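PDB 6LRF: Alr4995 protein from Nostoc sp., which works as a bifunctional enzyme of arginine catabolism, joining an arginine dihydrolase of the GME family to an ornithine cyclodeaminase. Local coordinates for residues Gly73-Gly77 and Asp78-Leu82; Gln420-Leu424 and Arg425-Ala429. All blocks are in the same frame, centred on the assembly; numbering follows the deposited sequence.

Interaction 1: Gly73-Gly77 and Asp78-Leu82; sequences GLVLG and DNVVL
Leu74 and Val81 pair through their backbones in both directions: Leu74 N reaches Val81 O at 2.8 Å, and Val81 N returns to Leu74 O at 3.0 Å. Nearer the turn, Leu76 and Asn79 repeat the pattern, Leu76 N bonding to Asn79 O and Asn79 N to Leu76 O. A water also donates to Leu76 O and accepts from Asn79 ND2, 2.9 Å away, which links the Asn79 side-chain amide to that carbonyl. With CG anti to the carbonyl carbon and beside the backbone N (chi1 -65°), Asn79 sets ND2 near this water.

Between these rungs, CA-H...O contacts fill in, with Val80 CA 3.2 Å from Leu74 O. Apolar contact comes at the non-hydrogen-bonded pair Val75-Val80, where Val75 CG2 lies 4.2 Å from Val80 CB; both side chains face helix 93-103 and meet Phe101. Leu74 and Val81 point to the other face, toward helix 145-152.

Glycine suits two places. At Gly73 a CB would run into Val81 O, and Gly77 turns with phi 62° and psi -128°. Strand 79-82 continues the sheet to strand 107-109. The whole is a two-residue beta hairpin closed by a type II' turn from Leu76 to Asn79, with glycine at the first corner, at the edge of a small mixed sheet in the dimethylarginine dimethylhydrolase-like part of the chain.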
loop_
_atom_site.group_PDB
_atom_site.type_symbol
_atom_site.label_atom_id
_atom_site.label_comp_id
_atom_site.label_asym_id
_atom_site.label_seq_id
_atom_site.Cartn_x
_atom_site.Cartn_y
_atom_site.Cartn_z
ATOM N N GLY B 73 12.538 -41.966 32.386
ATOM C CA GLY B 73 12.516 -42.919 31.303
ATOM C C GLY B 73 11.079 -43.344 31.072
ATOM O O GLY B 73 10.152 -42.772 31.635
ATOM N N LEU B 74 10.899 -44.370 30.259
ATOM C CA LEU B 74 9.575 -44.809 29.858
ATOM C C LEU B 74 9.389 -46.255 30.268
ATOM O O LEU B 74 10.187 -47.110 29.891
ATOM C CB LEU B 74 9.406 -44.657 28.342
ATOM C CG LEU B 74 8.179 -45.365 27.771
ATOM C CD1 LEU B 74 6.921 -44.716 28.287
ATOM C CD2 LEU B 74 8.234 -45.320 26.268
ATOM N N VAL B 75 8.335 -46.533 31.020
ATOM C CA VAL B 75 8.151 -47.856 31.594
ATOM C C VAL B 75 6.989 -48.608 30.946
ATOM O O VAL B 75 5.891 -48.072 30.820
ATOM C CB VAL B 75 7.898 -47.754 33.117
ATOM C CG1 VAL B 75 7.461 -49.110 33.685
ATOM C CG2 VAL B 75 9.138 -47.230 33.826
ATOM N N LEU B 76 7.220 -49.853 30.543
ATOM C CA LEU B 76 6.117 -50.746 30.166
ATOM C C LEU B 76 6.419 -52.161 30.658
ATOM O O LEU B 76 7.410 -52.753 30.240
ATOM C CB LEU B 76 5.900 -50.759 28.649
ATOM C CG LEU B 76 4.710 -51.617 28.191
ATOM C CD1 LEU B 76 3.399 -51.131 28.804
ATOM C CD2 LEU B 76 4.610 -51.689 26.677
ATOM N N GLY B 77 5.563 -52.707 31.520
ATOM C CA GLY B 77 5.812 -54.024 32.087
ATOM C C GLY B 77 7.099 -54.024 32.902
ATOM O O GLY B 77 7.306 -53.166 33.765
ATOM N N ASP B 78 7.980 -54.968 32.610
ATOM C CA ASP B 78 9.265 -55.041 33.313
ATOM C C ASP B 78 10.384 -54.321 32.540
ATOM O O ASP B 78 11.544 -54.376 32.936
ATOM C CB ASP B 78 9.662 -56.506 33.564
ATOM C CG ASP B 78 8.629 -57.279 34.420
ATOM O OD1 ASP B 78 8.525 -58.509 34.230
ATOM O OD2 ASP B 78 7.929 -56.676 35.277
ATOM N N ASN B 79 10.033 -53.658 31.435
ATOM C CA ASN B 79 11.016 -52.956 30.598
ATOM C C ASN B 79 11.015 -51.439 30.792
ATOM O O ASN B 79 9.955 -50.839 30.951
ATOM C CB ASN B 79 10.758 -53.258 29.123
ATOM C CG ASN B 79 10.979 -54.708 28.790
ATOM O OD1 ASN B 79 12.025 -55.276 29.119
ATOM N ND2 ASN B 79 9.982 -55.332 28.164
ATOM N N VAL B 80 12.194 -50.821 30.765
ATOM C CA VAL B 80 12.265 -49.366 30.749
ATOM C C VAL B 80 13.228 -48.929 29.647
ATOM O O VAL B 80 14.274 -49.542 29.456
ATOM C CB VAL B 80 12.689 -48.774 32.141
ATOM C CG1 VAL B 80 13.805 -49.557 32.738
ATOM C CG2 VAL B 80 13.113 -47.305 32.020
ATOM N N VAL B 81 12.841 -47.912 28.875
ATOM C CA VAL B 81 13.803 -47.215 28.024
ATOM C C VAL B 81 14.241 -46.003 28.833
ATOM O O VAL B 81 13.422 -45.162 29.199
ATOM C CB VAL B 81 13.231 -46.777 26.659
ATOM C CG1 VAL B 81 14.341 -46.115 25.804
ATOM C CG2 VAL B 81 12.633 -47.975 25.917
ATOM N N LEU B 82 15.529 -45.960 29.159
ATOM C CA LEU B 82 16.120 -44.864 29.906
ATOM C C LEU B 82 16.111 -43.577 29.085
ATOM O O LEU B 82 16.421 -43.598 27.905
ATOM C CB LEU B 82 17.557 -45.228 30.289
ATOM C CG LEU B 82 18.293 -44.352 31.295
ATOM C CD1 LEU B 82 17.685 -44.503 32.679
ATOM C CD2 LEU B 82 19.778 -44.736 31.312
HETATM O O HOH W 1 7.479 -54.073 27.448
#

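Interaction 2: Gln420-Leu424 and Arg425-Ala429; sequences QCKIL and RDLKA
Ile423 lies against both Arg425 and Asp426, and its backbone carbonyl starts the turn that brings them there. CG1 sits between the backbone N and the carbonyl carbon (chi1 60°), a placing that carries CD1 over the guanidinium of Arg425, 3.7 Å above its plane and over its centre. The two side chains run alongside each other in the same direction. The flat group is held at its polar end too: NH1 bonds to Gly604 O and NH2 to Gln617 of the second subunit. Asp426 crosses Ile423 on another side, with OD2 only 3.2 Å from Ile423 CG1. A water joins the same pair, donating to Asp426 OD2 and accepting from Ile423 N.

Leu424 opens the 3-10 turn. Its carbonyl O accepts Leu427 N at 3.1 Å, while Ile423 O accepts Asp426 N at 3.0 Å; these two bonds, each from a residue to the third one before it, are those of a 3-10 turn. Leu424 CD2 and Leu427 CD1 meet at 4.3 Å, and Leu424 continues to Leu558 and Asn562 of helix 554-567.

Lys422 reaches across the turn. Its aliphatic part passes Leu427, with Lys422 CB lying 4.0 Å from Leu427 CD2. The amino group, NZ, makes a weak bond to Asp426 O; its stronger partner is Glu431, through a salt bridge. Replacing Leu427 by an alanine would probably leave the Lys422 chain and Leu424 CD2 without their apolar neighbour, opening a gap between them.

The arrangement is a short 3-10 turn following strand 416-422 of a mixed beta sheet, leading the chain toward strand 432-435 and touching a neighbouring subunit through Arg425.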
loop_
_atom_site.group_PDB
_atom_site.type_symbol
_atom_site.label_atom_id
_atom_site.label_comp_id
_atom_site.label_asym_id
_atom_site.label_seq_id
_atom_site.Cartn_x
_atom_site.Cartn_y
_atom_site.Cartn_z
ATOM N N GLN B 420 3.580 -38.773 -20.259
ATOM C CA GLN B 420 2.847 -37.545 -20.554
ATOM C C GLN B 420 2.258 -36.908 -19.307
ATOM O O GLN B 420 1.464 -37.517 -18.604
ATOM C CB GLN B 420 1.680 -37.831 -21.498
ATOM C CG GLN B 420 1.851 -37.466 -22.935
ATOM C CD GLN B 420 0.648 -37.926 -23.745
ATOM O OE1 GLN B 420 0.138 -39.034 -23.547
ATOM N NE2 GLN B 420 0.174 -37.070 -24.640
ATOM N N CYS B 421 2.601 -35.655 -19.086
ATOM C CA CYS B 421 1.946 -34.838 -18.097
ATOM C C CYS B 421 0.521 -34.468 -18.565
ATOM O O CYS B 421 0.329 -33.890 -19.635
ATOM C CB CYS B 421 2.805 -33.609 -17.874
ATOM S SG CYS B 421 2.497 -32.743 -16.421
ATOM N N LYS B 422 -0.479 -34.825 -17.777
ATOM C CA LYS B 422 -1.870 -34.542 -18.130
ATOM C C LYS B 422 -2.567 -33.920 -16.945
ATOM O O LYS B 422 -2.353 -34.347 -15.810
ATOM C CB LYS B 422 -2.618 -35.813 -18.537
ATOM C CG LYS B 422 -2.221 -36.431 -19.873
ATOM C CD LYS B 422 -3.052 -37.676 -20.095
ATOM C CE LYS B 422 -3.415 -37.915 -21.545
ATOM N NZ LYS B 422 -4.687 -38.730 -21.634
ATOM N N ILE B 423 -3.401 -32.919 -17.191
ATOM C CA ILE B 423 -4.248 -32.394 -16.121
ATOM C C ILE B 423 -5.331 -33.420 -15.789
ATOM O O ILE B 423 -5.682 -34.242 -16.629
ATOM C CB ILE B 423 -4.892 -31.044 -16.496
ATOM C CG1 ILE B 423 -5.758 -31.216 -17.750
ATOM C CG2 ILE B 423 -3.799 -29.976 -16.693
ATOM C CD1 ILE B 423 -6.532 -29.966 -18.144
ATOM N N LEU B 424 -5.853 -33.366 -14.569
ATOM C CA LEU B 424 -6.708 -34.427 -14.049
ATOM C C LEU B 424 -7.911 -34.714 -14.929
ATOM O O LEU B 424 -8.211 -35.876 -15.209
ATOM C CB LEU B 424 -7.193 -34.078 -12.642
ATOM C CG LEU B 424 -6.135 -33.940 -11.545
ATOM C CD1 LEU B 424 -6.791 -33.573 -10.213
ATOM C CD2 LEU B 424 -5.333 -35.206 -11.400
ATOM N N ARG B 425 -8.609 -33.665 -15.361
ATOM C CA ARG B 425 -9.854 -33.854 -16.110
ATOM C C ARG B 425 -9.626 -34.491 -17.488
ATOM O O ARG B 425 -10.569 -34.979 -18.101
ATOM C CB ARG B 425 -10.607 -32.522 -16.268
ATOM C CG ARG B 425 -9.914 -31.471 -17.120
ATOM C CD ARG B 425 -10.864 -30.318 -17.410
ATOM N NE ARG B 425 -10.285 -29.299 -18.294
ATOM C CZ ARG B 425 -9.788 -28.150 -17.857
ATOM N NH1 ARG B 425 -9.790 -27.893 -16.560
ATOM N NH2 ARG B 425 -9.289 -27.257 -18.699
ATOM N N ASP B 426 -8.384 -34.509 -17.967
ATOM C CA ASP B 426 -8.077 -35.143 -19.260
ATOM C C ASP B 426 -7.644 -36.604 -19.158
ATOM O O ASP B 426 -7.301 -37.215 -20.171
ATOM C CB ASP B 426 -6.973 -34.383 -20.002
ATOM C CG ASP B 426 -7.404 -32.985 -20.442
ATOM O OD1 ASP B 426 -8.622 -32.726 -20.553
ATOM O OD2 ASP B 426 -6.507 -32.152 -20.700
ATOM N N LEU B 427 -7.624 -37.162 -17.947
ATOM C CA LEU B 427 -7.235 -38.564 -17.795
ATOM C C LEU B 427 -8.362 -39.463 -18.290
ATOM O O LEU B 427 -9.534 -39.174 -18.065
ATOM C CB LEU B 427 -6.897 -38.884 -16.338
ATOM C CG LEU B 427 -5.662 -38.212 -15.744
ATOM C CD1 LEU B 427 -5.597 -38.455 -14.236
ATOM C CD2 LEU B 427 -4.413 -38.704 -16.419
ATOM N N LYS B 428 -8.006 -40.550 -18.963
ATOM C CA LYS B 428 -9.007 -41.495 -19.462
ATOM C C LYS B 428 -8.890 -42.858 -18.785
ATOM O O LYS B 428 -7.777 -43.343 -18.560
ATOM C CB LYS B 428 -8.859 -41.662 -20.975
ATOM C CG LYS B 428 -9.184 -40.404 -21.764
ATOM C CD LYS B 428 -10.694 -40.168 -21.804
ATOM C CE LYS B 428 -11.074 -39.039 -22.774
ATOM N NZ LYS B 428 -10.781 -37.676 -22.224
ATOM N N ALA B 429 -10.034 -43.470 -18.474
ATOM C CA ALA B 429 -10.068 -44.833 -17.945
ATOM C C ALA B 429 -9.119 -45.755 -18.732
ATOM O O ALA B 429 -9.088 -45.736 -19.965
ATOM C CB ALA B 429 -11.506 -45.375 -17.967
HETATM O O HOH W 2 -3.628 -32.322 -20.271
#

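How the interactions relate
Interaction 1 and interaction 2 belong to different parts of the chain and do not touch: their centres are 52 Å apart and their nearest atoms about 41 Å. Residues 73-82 lie in the GME-family part of the protein, which probably carries the arginine dihydrolase activity, and residues 420-429 in the first ArgZ-like C-terminal region. Both are local turns of the chain, yet they connect differently. No other chain of the assembly touches interaction 1, whereas interaction 2 reaches both helix 554-567 and the second subunit. The model is unliganded, and neither contact holds a bound substrate or cofactor.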